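Local coordinates for myosin-4 (PDB 3MMI), which carries ASH1 and other mRNAs as part of the localization machinery that restricts certain proteins to the yeast bud and daughter cell, and is represented by its globular tail, at residues Thr59-Ser64 with Ser75-Lys80; Ser109-Phe114 with Asn143-Val148; Ala116-Leu121 with Ile136-Leu141; Lys151-Trp156 with His212-Asn217. One frame throughout, in Å; residues are numbered along the deposited sequence.

Contact 1 (Thr59-Ser64 with Ser75-Lys80)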
loop_
_atom_site.group_PDB
_atom_site.type_symbol
_atom_site.label_atom_id
_atom_site.label_comp_id
_atom_site.label_asym_id
_atom_site.label_seq_id
_atom_site.Cartn_x
_atom_site.Cartn_y
_atom_site.Cartn_z
ATOM N N THR A 59 7.967 -2.718 -24.694
ATOM C CA THR A 59 9.233 -3.317 -24.539
ATOM C C THR A 59 9.872 -3.619 -25.895
ATOM O O THR A 59 11.098 -3.528 -26.049
ATOM C CB THR A 59 9.076 -4.547 -23.627
ATOM O OG1 THR A 59 10.208 -4.605 -22.761
ATOM C CG2 THR A 59 8.950 -5.882 -24.385
ATOM N N THR A 60 9.028 -3.945 -26.891
ATOM C CA THR A 60 9.494 -4.081 -28.274
ATOM C C THR A 60 10.064 -2.779 -28.787
ATOM O O THR A 60 11.099 -2.799 -29.359
ATOM C CB THR A 60 8.386 -4.577 -29.246
ATOM O OG1 THR A 60 8.030 -5.932 -28.933
ATOM C CG2 THR A 60 8.873 -4.517 -30.671
ATOM N N VAL A 61 9.398 -1.657 -28.555
ATOM C CA VAL A 61 9.876 -0.398 -29.106
ATOM C C VAL A 61 11.180 -0.040 -28.380
ATOM O O VAL A 61 12.204 0.248 -29.026
ATOM C CB VAL A 61 8.867 0.741 -28.948
ATOM C CG1 VAL A 61 9.460 2.036 -29.373
ATOM C CG2 VAL A 61 7.613 0.472 -29.727
ATOM N N VAL A 62 11.143 -0.051 -27.036
ATOM C CA VAL A 62 12.368 0.269 -26.266
ATOM C C VAL A 62 13.547 -0.585 -26.642
ATOM O O VAL A 62 14.651 -0.044 -26.868
ATOM C CB VAL A 62 12.201 0.109 -24.726
ATOM C CG1 VAL A 62 13.502 0.287 -24.034
ATOM C CG2 VAL A 62 11.138 1.056 -24.195
ATOM N N SER A 63 13.365 -1.907 -26.657
ATOM C CA SER A 63 14.514 -2.690 -27.132
ATOM C C SER A 63 14.996 -2.482 -28.577
ATOM O O SER A 63 16.196 -2.559 -28.786
ATOM C CB SER A 63 14.491 -4.159 -26.763
ATOM O OG SER A 63 13.885 -4.886 -27.747
ATOM N N SER A 64 14.115 -2.156 -29.529
ATOM C CA SER A 64 14.604 -1.802 -30.896
ATOM C C SER A 64 15.480 -0.569 -30.781
ATOM O O SER A 64 16.642 -0.592 -31.136
ATOM C CB SER A 64 13.444 -1.568 -31.896
ATOM O OG SER A 64 13.945 -1.215 -33.180
ATOM N N SER A 75 14.544 7.150 -23.936
ATOM C CA SER A 75 14.176 7.906 -22.799
ATOM C C SER A 75 12.894 8.726 -23.024
ATOM O O SER A 75 11.977 8.702 -22.166
ATOM C CB SER A 75 15.371 8.755 -22.384
ATOM O OG SER A 75 14.999 10.064 -21.912
ATOM N N LYS A 76 12.783 9.414 -24.183
ATOM C CA LYS A 76 11.611 10.287 -24.410
ATOM C C LYS A 76 10.362 9.429 -24.589
ATOM O O LYS A 76 9.256 9.773 -24.162
ATOM C CB LYS A 76 11.831 11.266 -25.609
ATOM N N PHE A 77 10.527 8.344 -25.301
ATOM C CA PHE A 77 9.403 7.481 -25.635
ATOM C C PHE A 77 8.883 6.879 -24.298
ATOM O O PHE A 77 7.678 6.879 -24.003
ATOM C CB PHE A 77 9.892 6.362 -26.577
ATOM C CG PHE A 77 8.959 5.187 -26.660
ATOM C CD1 PHE A 77 7.736 5.276 -27.356
ATOM C CD2 PHE A 77 9.274 3.987 -26.011
ATOM C CE1 PHE A 77 6.838 4.193 -27.417
ATOM C CE2 PHE A 77 8.383 2.883 -26.044
ATOM C CZ PHE A 77 7.162 2.989 -26.740
ATOM N N ILE A 78 9.817 6.368 -23.498
ATOM C CA ILE A 78 9.482 5.773 -22.208
ATOM C C ILE A 78 8.834 6.812 -21.297
ATOM O O ILE A 78 7.848 6.519 -20.626
ATOM C CB ILE A 78 10.736 5.144 -21.499
ATOM C CG1 ILE A 78 10.917 3.664 -21.868
ATOM C CG2 ILE A 78 10.524 5.137 -20.045
ATOM C CD1 ILE A 78 9.689 2.808 -21.421
ATOM N N SER A 79 9.360 8.049 -21.300
ATOM C CA SER A 79 8.698 9.137 -20.514
ATOM C C SER A 79 7.258 9.341 -20.872
ATOM O O SER A 79 6.411 9.293 -19.959
ATOM C CB SER A 79 9.456 10.468 -20.563
ATOM O OG SER A 79 10.773 10.248 -20.053
ATOM N N LYS A 80 6.960 9.524 -22.171
ATOM C CA LYS A 80 5.581 9.756 -22.580
ATOM C C LYS A 80 4.711 8.554 -22.170
ATOM O O LYS A 80 3.621 8.737 -21.625
ATOM C CB LYS A 80 5.437 10.068 -24.116
#

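Contact 2 (Ser109-Phe114 with Asn143-Val148)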
loop_
_atom_site.group_PDB
_atom_site.type_symbol
_atom_site.label_atom_id
_atom_site.label_comp_id
_atom_site.label_asym_id
_atom_site.label_seq_id
_atom_site.Cartn_x
_atom_site.Cartn_y
_atom_site.Cartn_z
ATOM N N SER A 109 5.124 -3.419 -13.955
ATOM C CA SER A 109 5.934 -4.061 -12.955
ATOM C C SER A 109 7.035 -4.868 -13.579
ATOM O O SER A 109 7.982 -5.252 -12.902
ATOM C CB SER A 109 5.133 -4.929 -11.961
ATOM O OG SER A 109 4.940 -6.235 -12.520
ATOM N N ARG A 110 6.966 -5.040 -14.872
ATOM C CA ARG A 110 7.960 -5.842 -15.590
ATOM C C ARG A 110 9.041 -4.955 -16.228
ATOM O O ARG A 110 9.999 -5.469 -16.734
ATOM C CB ARG A 110 7.245 -6.704 -16.692
ATOM C CG ARG A 110 6.468 -7.927 -16.128
ATOM C CD ARG A 110 5.230 -8.370 -16.856
ATOM N NE ARG A 110 4.297 -9.117 -15.938
ATOM C CZ ARG A 110 4.446 -10.405 -15.724
ATOM N NH1 ARG A 110 5.462 -11.019 -16.269
ATOM N NH2 ARG A 110 3.625 -11.077 -14.997
ATOM N N LEU A 111 8.829 -3.650 -16.299
ATOM C CA LEU A 111 9.829 -2.706 -16.922
ATOM C C LEU A 111 11.219 -2.753 -16.247
ATOM O O LEU A 111 12.217 -2.885 -16.901
ATOM C CB LEU A 111 9.303 -1.272 -16.932
ATOM C CG LEU A 111 8.406 -0.835 -18.037
ATOM C CD1 LEU A 111 8.044 0.582 -17.868
ATOM C CD2 LEU A 111 9.220 -1.002 -19.331
ATOM N N PRO A 112 11.284 -2.718 -14.911
ATOM C CA PRO A 112 12.566 -2.860 -14.209
ATOM C C PRO A 112 13.353 -4.136 -14.491
ATOM O O PRO A 112 14.574 -4.065 -14.732
ATOM C CB PRO A 112 12.137 -2.822 -12.737
ATOM C CG PRO A 112 11.001 -1.992 -12.715
ATOM C CD PRO A 112 10.218 -2.432 -13.937
ATOM N N ALA A 113 12.701 -5.302 -14.490
ATOM C CA ALA A 113 13.421 -6.539 -14.850
ATOM C C ALA A 113 13.771 -6.635 -16.338
ATOM O O ALA A 113 14.774 -7.281 -16.665
ATOM C CB ALA A 113 12.634 -7.865 -14.409
ATOM N N PHE A 114 12.971 -5.971 -17.216
ATOM C CA PHE A 114 13.229 -5.909 -18.681
ATOM C C PHE A 114 14.556 -5.193 -18.841
ATOM O O PHE A 114 15.471 -5.784 -19.369
ATOM C CB PHE A 114 12.103 -5.163 -19.416
ATOM C CG PHE A 114 12.511 -4.604 -20.766
ATOM C CD1 PHE A 114 12.737 -5.471 -21.849
ATOM C CD2 PHE A 114 12.664 -3.242 -20.954
ATOM C CE1 PHE A 114 13.133 -4.979 -23.103
ATOM C CE2 PHE A 114 13.055 -2.721 -22.212
ATOM C CZ PHE A 114 13.288 -3.593 -23.287
ATOM N N ASN A 143 16.349 1.934 -12.541
ATOM C CA ASN A 143 16.035 2.661 -11.335
ATOM C C ASN A 143 14.878 3.608 -11.525
ATOM O O ASN A 143 14.001 3.686 -10.646
ATOM C CB ASN A 143 17.239 3.402 -10.728
ATOM C CG ASN A 143 18.455 2.489 -10.486
ATOM O OD1 ASN A 143 18.336 1.343 -10.065
ATOM N ND2 ASN A 143 19.658 3.025 -10.760
ATOM N N GLU A 144 14.839 4.281 -12.650
ATOM C CA GLU A 144 13.816 5.279 -12.864
ATOM C C GLU A 144 12.414 4.718 -13.126
ATOM O O GLU A 144 11.429 5.295 -12.763
ATOM C CB GLU A 144 14.230 6.196 -14.006
ATOM C CG GLU A 144 15.264 7.177 -13.571
ATOM C CD GLU A 144 14.648 8.300 -12.805
ATOM O OE1 GLU A 144 13.663 8.918 -13.356
ATOM O OE2 GLU A 144 15.162 8.541 -11.682
ATOM N N THR A 145 12.357 3.623 -13.856
ATOM C CA THR A 145 11.123 2.910 -14.114
ATOM C C THR A 145 10.537 2.387 -12.735
ATOM O O THR A 145 9.356 2.532 -12.433
ATOM C CB THR A 145 11.534 1.822 -15.115
ATOM O OG1 THR A 145 11.067 2.145 -16.447
ATOM C CG2 THR A 145 11.199 0.543 -14.715
ATOM N N LEU A 146 11.409 1.816 -11.912
ATOM C CA LEU A 146 11.090 1.449 -10.538
ATOM C C LEU A 146 10.507 2.590 -9.687
ATOM O O LEU A 146 9.459 2.404 -9.026
ATOM C CB LEU A 146 12.291 0.841 -9.871
ATOM C CG LEU A 146 12.002 0.253 -8.498
ATOM C CD1 LEU A 146 11.040 -0.935 -8.684
ATOM C CD2 LEU A 146 13.264 -0.182 -7.810
ATOM N N LYS A 147 11.141 3.777 -9.745
ATOM C CA LYS A 147 10.579 4.945 -9.062
ATOM C C LYS A 147 9.183 5.332 -9.550
ATOM O O LYS A 147 8.335 5.646 -8.707
ATOM C CB LYS A 147 11.485 6.200 -9.090
ATOM C CG LYS A 147 12.912 6.029 -8.495
ATOM N N VAL A 148 8.954 5.410 -10.856
ATOM C CA VAL A 148 7.606 5.684 -11.362
ATOM C C VAL A 148 6.582 4.607 -10.934
ATOM O O VAL A 148 5.513 4.944 -10.508
ATOM C CB VAL A 148 7.544 5.849 -12.895
ATOM C CG1 VAL A 148 6.141 6.106 -13.330
ATOM C CG2 VAL A 148 8.422 7.020 -13.313
#

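Contact 3 (Ala116-Leu121 with Ile136-Leu141)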
loop_
_atom_site.group_PDB
_atom_site.type_symbol
_atom_site.label_atom_id
_atom_site.label_comp_id
_atom_site.label_asym_id
_atom_site.label_seq_id
_atom_site.Cartn_x
_atom_site.Cartn_y
_atom_site.Cartn_z
ATOM N N ALA A 116 16.915 -4.751 -16.663
ATOM C CA ALA A 116 17.982 -5.612 -16.103
ATOM C C ALA A 116 18.329 -6.706 -17.050
ATOM O O ALA A 116 19.543 -6.999 -17.207
ATOM C CB ALA A 116 17.591 -6.228 -14.750
ATOM N N ASN A 117 17.303 -7.350 -17.662
ATOM C CA ASN A 117 17.598 -8.364 -18.701
ATOM C C ASN A 117 18.155 -7.782 -20.044
ATOM O O ASN A 117 18.824 -8.456 -20.759
ATOM C CB ASN A 117 16.444 -9.386 -18.965
ATOM C CG ASN A 117 16.907 -10.586 -19.925
ATOM O OD1 ASN A 117 16.589 -10.618 -21.140
ATOM N ND2 ASN A 117 17.733 -11.495 -19.377
ATOM N N GLN A 118 17.854 -6.545 -20.395
ATOM C CA GLN A 118 18.434 -5.989 -21.586
ATOM C C GLN A 118 19.921 -5.887 -21.375
ATOM O O GLN A 118 20.699 -5.977 -22.288
ATOM C CB GLN A 118 17.848 -4.628 -21.910
ATOM C CG GLN A 118 16.585 -4.766 -22.647
ATOM C CD GLN A 118 16.777 -5.248 -24.059
ATOM O OE1 GLN A 118 16.337 -6.333 -24.436
ATOM N NE2 GLN A 118 17.406 -4.399 -24.869
ATOM N N LYS A 119 20.352 -5.671 -20.156
ATOM C CA LYS A 119 21.688 -5.204 -20.042
ATOM C C LYS A 119 22.620 -6.395 -20.017
ATOM O O LYS A 119 23.836 -6.331 -20.340
ATOM C CB LYS A 119 21.823 -4.211 -18.883
ATOM C CG LYS A 119 22.000 -4.756 -17.522
ATOM C CD LYS A 119 22.566 -3.608 -16.697
ATOM C CE LYS A 119 21.878 -3.477 -15.334
ATOM N NZ LYS A 119 20.445 -2.878 -15.435
ATOM N N THR A 120 21.989 -7.518 -19.749
ATOM C CA THR A 120 22.687 -8.766 -19.738
ATOM C C THR A 120 23.333 -9.121 -21.113
ATOM O O THR A 120 24.205 -10.008 -21.168
ATOM C CB THR A 120 21.794 -9.940 -19.282
ATOM O OG1 THR A 120 22.421 -11.145 -19.696
ATOM C CG2 THR A 120 20.501 -9.951 -19.984
ATOM N N LEU A 121 22.926 -8.418 -22.187
ATOM C CA LEU A 121 23.416 -8.737 -23.560
ATOM C C LEU A 121 24.400 -7.681 -24.055
ATOM O O LEU A 121 24.902 -7.773 -25.183
ATOM C CB LEU A 121 22.227 -8.694 -24.530
ATOM C CG LEU A 121 20.816 -8.756 -23.942
ATOM C CD1 LEU A 121 19.726 -8.721 -25.066
ATOM C CD2 LEU A 121 20.730 -10.013 -23.097
ATOM N N ILE A 136 24.976 1.897 -18.845
ATOM C CA ILE A 136 24.580 2.990 -18.004
ATOM C C ILE A 136 23.160 3.451 -18.258
ATOM O O ILE A 136 22.433 3.648 -17.274
ATOM C CB ILE A 136 25.527 4.216 -18.153
ATOM C CG1 ILE A 136 26.909 3.891 -17.568
ATOM C CG2 ILE A 136 24.950 5.505 -17.545
ATOM C CD1 ILE A 136 27.997 4.942 -17.955
ATOM N N TYR A 137 22.766 3.666 -19.526
ATOM C CA TYR A 137 21.364 3.958 -19.828
ATOM C C TYR A 137 20.398 2.918 -19.159
ATOM O O TYR A 137 19.431 3.273 -18.552
ATOM C CB TYR A 137 21.121 4.055 -21.363
ATOM C CG TYR A 137 19.695 4.232 -21.679
ATOM C CD1 TYR A 137 19.094 5.477 -21.609
ATOM C CD2 TYR A 137 18.893 3.081 -21.993
ATOM C CE1 TYR A 137 17.764 5.624 -21.850
ATOM C CE2 TYR A 137 17.521 3.222 -22.283
ATOM C CZ TYR A 137 16.976 4.478 -22.187
ATOM O OH TYR A 137 15.625 4.653 -22.384
ATOM N N LEU A 138 20.697 1.637 -19.312
ATOM C CA LEU A 138 19.770 0.613 -18.953
ATOM C C LEU A 138 19.724 0.533 -17.437
ATOM O O LEU A 138 18.669 0.276 -16.835
ATOM C CB LEU A 138 20.163 -0.728 -19.543
ATOM C CG LEU A 138 19.990 -0.946 -21.062
ATOM C CD1 LEU A 138 20.630 -2.284 -21.310
ATOM C CD2 LEU A 138 18.509 -0.985 -21.429
ATOM N N ASN A 139 20.871 0.758 -16.813
ATOM C CA ASN A 139 20.946 0.878 -15.362
ATOM C C ASN A 139 20.044 1.969 -14.846
ATOM O O ASN A 139 19.309 1.776 -13.864
ATOM C CB ASN A 139 22.361 1.166 -14.921
ATOM C CG ASN A 139 22.607 0.763 -13.488
ATOM O OD1 ASN A 139 22.560 -0.423 -13.137
ATOM N ND2 ASN A 139 22.856 1.747 -12.653
ATOM N N ASP A 140 20.003 3.074 -15.573
ATOM C CA ASP A 140 19.230 4.198 -15.152
ATOM C C ASP A 140 17.795 3.903 -15.425
ATOM O O ASP A 140 16.941 4.339 -14.659
ATOM C CB ASP A 140 19.668 5.427 -15.907
ATOM C CG ASP A 140 18.986 6.677 -15.467
ATOM O OD1 ASP A 140 19.240 7.172 -14.359
ATOM O OD2 ASP A 140 18.204 7.202 -16.232
ATOM N N LEU A 141 17.519 3.183 -16.526
ATOM C CA LEU A 141 16.141 2.906 -16.927
ATOM C C LEU A 141 15.520 2.054 -15.801
ATOM O O LEU A 141 14.379 2.235 -15.400
ATOM C CB LEU A 141 16.115 2.206 -18.309
ATOM C CG LEU A 141 14.777 1.679 -18.813
ATOM C CD1 LEU A 141 13.834 2.809 -19.096
ATOM C CD2 LEU A 141 14.952 0.820 -20.070
#

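Contact 4 (Lys151-Trp156 with His212-Asn217)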
loop_
_atom_site.group_PDB
_atom_site.type_symbol
_atom_site.label_atom_id
_atom_site.label_comp_id
_atom_site.label_asym_id
_atom_site.label_seq_id
_atom_site.Cartn_x
_atom_site.Cartn_y
_atom_site.Cartn_z
ATOM N N LYS A 151 5.587 5.226 -7.332
ATOM C CA LYS A 151 4.623 6.347 -7.305
ATOM C C LYS A 151 3.185 5.903 -7.690
ATOM O O LYS A 151 2.228 6.160 -6.955
ATOM C CB LYS A 151 5.077 7.464 -8.270
ATOM C CG LYS A 151 4.225 8.699 -8.295
ATOM N N ILE A 152 3.031 5.293 -8.883
ATOM C CA ILE A 152 1.675 4.956 -9.363
ATOM C C ILE A 152 1.079 3.874 -8.406
ATOM O O ILE A 152 -0.036 3.913 -8.028
ATOM C CB ILE A 152 1.738 4.401 -10.797
ATOM C CG1 ILE A 152 2.350 5.457 -11.768
ATOM C CG2 ILE A 152 0.295 3.981 -11.278
ATOM C CD1 ILE A 152 2.527 4.952 -13.211
ATOM N N TYR A 153 1.882 2.880 -8.074
ATOM C CA TYR A 153 1.445 1.822 -7.222
ATOM C C TYR A 153 0.850 2.355 -5.894
ATOM O O TYR A 153 -0.338 2.053 -5.550
ATOM C CB TYR A 153 2.577 0.879 -6.952
ATOM C CG TYR A 153 2.304 -0.137 -5.856
ATOM C CD1 TYR A 153 1.657 -1.325 -6.132
ATOM C CD2 TYR A 153 2.748 0.075 -4.573
ATOM C CE1 TYR A 153 1.375 -2.241 -5.143
ATOM C CE2 TYR A 153 2.540 -0.853 -3.585
ATOM C CZ TYR A 153 1.828 -2.015 -3.904
ATOM O OH TYR A 153 1.620 -2.913 -2.902
ATOM N N SER A 154 1.611 3.206 -5.185
ATOM C CA SER A 154 1.149 3.712 -3.891
ATOM C C SER A 154 -0.098 4.530 -3.985
ATOM O O SER A 154 -0.970 4.431 -3.149
ATOM C CB SER A 154 2.204 4.586 -3.150
ATOM O OG SER A 154 3.446 3.944 -3.269
ATOM N N THR A 155 -0.157 5.409 -4.963
ATOM C CA THR A 155 -1.361 6.221 -5.045
ATOM C C THR A 155 -2.552 5.384 -5.493
ATOM O O THR A 155 -3.635 5.587 -5.002
ATOM C CB THR A 155 -1.156 7.589 -5.713
ATOM O OG1 THR A 155 -2.103 7.759 -6.768
ATOM C CG2 THR A 155 0.148 7.679 -6.298
ATOM N N TRP A 156 -2.340 4.399 -6.349
ATOM C CA TRP A 156 -3.456 3.510 -6.730
ATOM C C TRP A 156 -3.970 2.683 -5.486
ATOM O O TRP A 156 -5.176 2.606 -5.195
ATOM C CB TRP A 156 -3.139 2.617 -7.946
ATOM C CG TRP A 156 -4.100 1.428 -8.060
ATOM C CD1 TRP A 156 -5.308 1.397 -8.701
ATOM C CD2 TRP A 156 -3.938 0.128 -7.456
ATOM N NE1 TRP A 156 -5.907 0.133 -8.566
ATOM C CE2 TRP A 156 -5.093 -0.652 -7.795
ATOM C CE3 TRP A 156 -2.929 -0.462 -6.695
ATOM C CZ2 TRP A 156 -5.247 -2.010 -7.391
ATOM C CZ3 TRP A 156 -3.085 -1.805 -6.270
ATOM C CH2 TRP A 156 -4.242 -2.552 -6.610
ATOM N N HIS A 212 2.653 -10.124 -5.475
ATOM C CA HIS A 212 1.330 -10.580 -4.983
ATOM C C HIS A 212 1.296 -10.565 -3.463
ATOM O O HIS A 212 0.429 -9.982 -2.832
ATOM C CB HIS A 212 1.157 -12.015 -5.437
ATOM C CG HIS A 212 -0.245 -12.524 -5.403
ATOM N ND1 HIS A 212 -0.813 -13.150 -6.491
ATOM C CD2 HIS A 212 -1.151 -12.617 -4.392
ATOM C CE1 HIS A 212 -2.007 -13.615 -6.152
ATOM N NE2 HIS A 212 -2.247 -13.290 -4.887
ATOM N N THR A 213 2.327 -11.144 -2.886
ATOM C CA THR A 213 2.535 -11.074 -1.444
ATOM C C THR A 213 2.808 -9.673 -0.943
ATOM O O THR A 213 2.276 -9.271 0.104
ATOM C CB THR A 213 3.713 -12.023 -0.924
ATOM O OG1 THR A 213 4.984 -11.602 -1.491
ATOM C CG2 THR A 213 3.470 -13.403 -1.395
ATOM N N LYS A 214 3.577 -8.875 -1.681
ATOM C CA LYS A 214 3.734 -7.455 -1.236
ATOM C C LYS A 214 2.365 -6.730 -1.189
ATOM O O LYS A 214 2.056 -6.016 -0.237
ATOM C CB LYS A 214 4.801 -6.708 -2.088
ATOM C CG LYS A 214 4.777 -5.289 -1.935
ATOM C CD LYS A 214 6.011 -4.583 -2.473
ATOM C CE LYS A 214 6.421 -3.468 -1.496
ATOM N NZ LYS A 214 5.431 -2.477 -1.377
ATOM N N ILE A 215 1.578 -6.875 -2.262
ATOM C CA ILE A 215 0.238 -6.247 -2.333
ATOM C C ILE A 215 -0.614 -6.635 -1.089
ATOM O O ILE A 215 -1.322 -5.790 -0.504
ATOM C CB ILE A 215 -0.489 -6.531 -3.648
ATOM C CG1 ILE A 215 0.186 -5.794 -4.807
ATOM C CG2 ILE A 215 -1.972 -5.995 -3.517
ATOM C CD1 ILE A 215 -0.060 -6.209 -6.113
ATOM N N PHE A 216 -0.523 -7.881 -0.670
ATOM C CA PHE A 216 -1.316 -8.303 0.451
ATOM C C PHE A 216 -0.790 -7.705 1.790
ATOM O O PHE A 216 -1.573 -7.391 2.661
ATOM C CB PHE A 216 -1.368 -9.849 0.585
ATOM C CG PHE A 216 -2.330 -10.558 -0.422
ATOM C CD1 PHE A 216 -3.380 -9.875 -1.084
ATOM C CD2 PHE A 216 -2.180 -11.913 -0.674
ATOM C CE1 PHE A 216 -4.261 -10.551 -1.981
ATOM C CE2 PHE A 216 -3.048 -12.588 -1.589
ATOM C CZ PHE A 216 -4.085 -11.884 -2.227
ATOM N N ASN A 217 0.552 -7.672 1.974
ATOM C CA ASN A 217 1.166 -6.911 3.078
ATOM C C ASN A 217 0.751 -5.425 3.063
ATOM O O ASN A 217 0.390 -4.914 4.106
ATOM C CB ASN A 217 2.726 -7.027 3.105
ATOM C CG ASN A 217 3.208 -8.445 3.507
ATOM O OD1 ASN A 217 3.951 -9.110 2.771
ATOM N ND2 ASN A 217 2.724 -8.932 4.625
#

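Contact 1 (Thr59-Ser64 with Ser75-Lys80)
V61 and V62, neighbours on helix 53-67, grip the ring of F77 on helix 71-91 from two directions. V61 comes first along the chain and lies over a face of the ring: its CG1 sits 3.6 Å from the F77 ring centroid and only 15° off the ring normal, a CH-pi contact shifted slightly toward the CE2-CZ rim. That methyl is anti to the backbone N (chi1 173°), while the branch point itself also bears on the ring, V61 CB lying 3.6 Å from F77 CZ. V62 follows and uses a different branch. Its CG2 meets the same ring at the edge, in plane, 3.8 Å from F77 CE2, and at the same time rests on I78, with V62 CG2 to I78 CG1 at 3.5 Å. The V62 and I78 side chains meet nearly at right angles, and the one methyl sits between the phenyl edge and the isoleucine branch. The contact is wholly apolar, without a hydrogen bond across it. The axes of the two segments run nearly antiparallel, at 162° and 10.2 Å apart, as in a helical hairpin with a short connection. Helix 26-37 closes one side, with Y29 on V61 and T30 and V33 on F77. Elsewhere F114 of helix 111-119 packs on V62, and L141 of helix 132-168 on I78.

Contact 2 (Ser109-Phe114 with Asn143-Val148)
L111 and P112, on helix 111-119, pack on T145 of the long helix 132-168, joining two elements of the all-helical Dilute region of the globular tail. On the P112 side, F114 N is hydrogen-bonded to R110 O. The contact centres on the T145 methyl, which presses against the CG-CD edge of the pyrrolidine ring: T145 CG2 lies 3.2 Å from P112 CD and just as near P112 CG. The same methyl is 3.4 Å from L111 CB. All three pairs are tighter than ordinary van der Waals contact, and T145 has a chi1 of -106°, away from a staggered arrangement, so the group looks strained into its place. Its other branch faces leucine, with T145 OG1 3.7 Å from L111 CD1. With an alanine in place of T145, the methyl on which the proline edge and L111 CB rest would be gone, and a gap would probably open between the two helices. Beyond T145, L111 continues the apolar layer onto I55 and L82, and L146 leans on K355 and L358 near the end of the modelled chain. The backbones come close, 5.8 Å from P112 CA to L146 CA. At that point the ring tip reaches the residue after T145, where P112 CG stands 4.2 Å from L146 CD1.

Contact 3 (Ala116-Leu121 with Ile136-Leu141)
L138 pushes its forked end between Q118 and K119; L138 and Q118 share a first torsion, and K119 departs from it. L138 carries CG anti to its carbonyl carbon (chi1 -72°), which drives both methyls across to helix 111-119. Its CD1 meets K119 CB at 3.3 Å, closer than usual for two carbons, while L138 CD2 lies 3.7 Å from Q118 CB. Beyond that CB the glutamine bends at chi2, and the side chain touches S63 of helix 53-67. K119 takes the less common first torsion, with CG between the backbone N and the carbonyl carbon (chi1 83°). Two further bends, at chi3 and chi4, curl its aliphatic chain over the L138-N139 turn. There K119 CE passes 3.8 Å from N139 OD1, a loose approach at the solvent-exposed asparagine; the ammonium group instead forms a salt bridge with E142 OE1, one turn along the helix. Thus a buried leucine plugs the inner side while the lysine spans the outer one. The two helices run in opposite directions and follow each other in sequence, an antiparallel helix pair within the all-helical Dilute region of a type V myosin tail.

Contact 4 (Lys151-Trp156 with His212-Asn217)
Y153 reaches end-on from helix 132-168 toward helix 209-234 and makes every close contact here. Its ring stands anti to the backbone N (chi1 169°) and spans a wide separation, Y153 CA and I215 CA being 9.5 Å apart. On the tight side I215 CG1 lies in the plane of the ring at its edge, 3.8 Å from Y153 CE1 and 3.7 Å from Y153 OH. The phenol oxygen also presses on the opposing main chain, with Y153 OH 3.7 Å from I215 CA. Across the ring the fit is looser: K214 NZ approaches obliquely, 4.0 Å from Y153 CE2. The lysine leaves its helix extended and then bends at chi3 and chi4, which turns the ammonium group back beside the phenol. Both polar ends meet at D218, whose OD2 is hydrogen-bonded to Y153 OH and salt-bridged to K214 NZ; the lysine also bonds to D352 O. Two neighbours thus share one carboxylate oxygen, an arrangement likely to stabilise its negative charge. A phenylalanine here, lacking the hydroxyl, would probably leave D218 short of one hydrogen bond and I215 without the oxygen that packs on it. Away from this point the segments part: W156 CZ3 comes no closer than 5.1 Å to I215 CG2, its ring turning instead to L105 and I102 of helix 97-108, and T155 faces solvent on the far side. The tyrosine thus spans two helices and is hydrogen-bonded to D218 in the middle of the elongated, all-helical globular tail, the Dilute region of a type V myosin.

How the contacts relate
Helix 132-168 carries one side of contacts 2, 3 and 4, and helix 111-119 the other side of contacts 2 and 3, whose centres lie about 11 Å apart. Contact 1 flanks both, about 12 Å from contact 2 and 13 Å from contact 3, centre to centre. Contact 2 reaches contact 1 through F114, whose CZ lies 3.7 Å from S63 CB; contact 3 does so through L141, whose CD2 lies 4.3 Å from V62 CG1. Contact 4 lies further along the long helix, about 14 Å from contact 2 but about 24 Å from contacts 1 and 3, and only about 4 Å from the centre of the chain. All four contacts join helices of one globular tail.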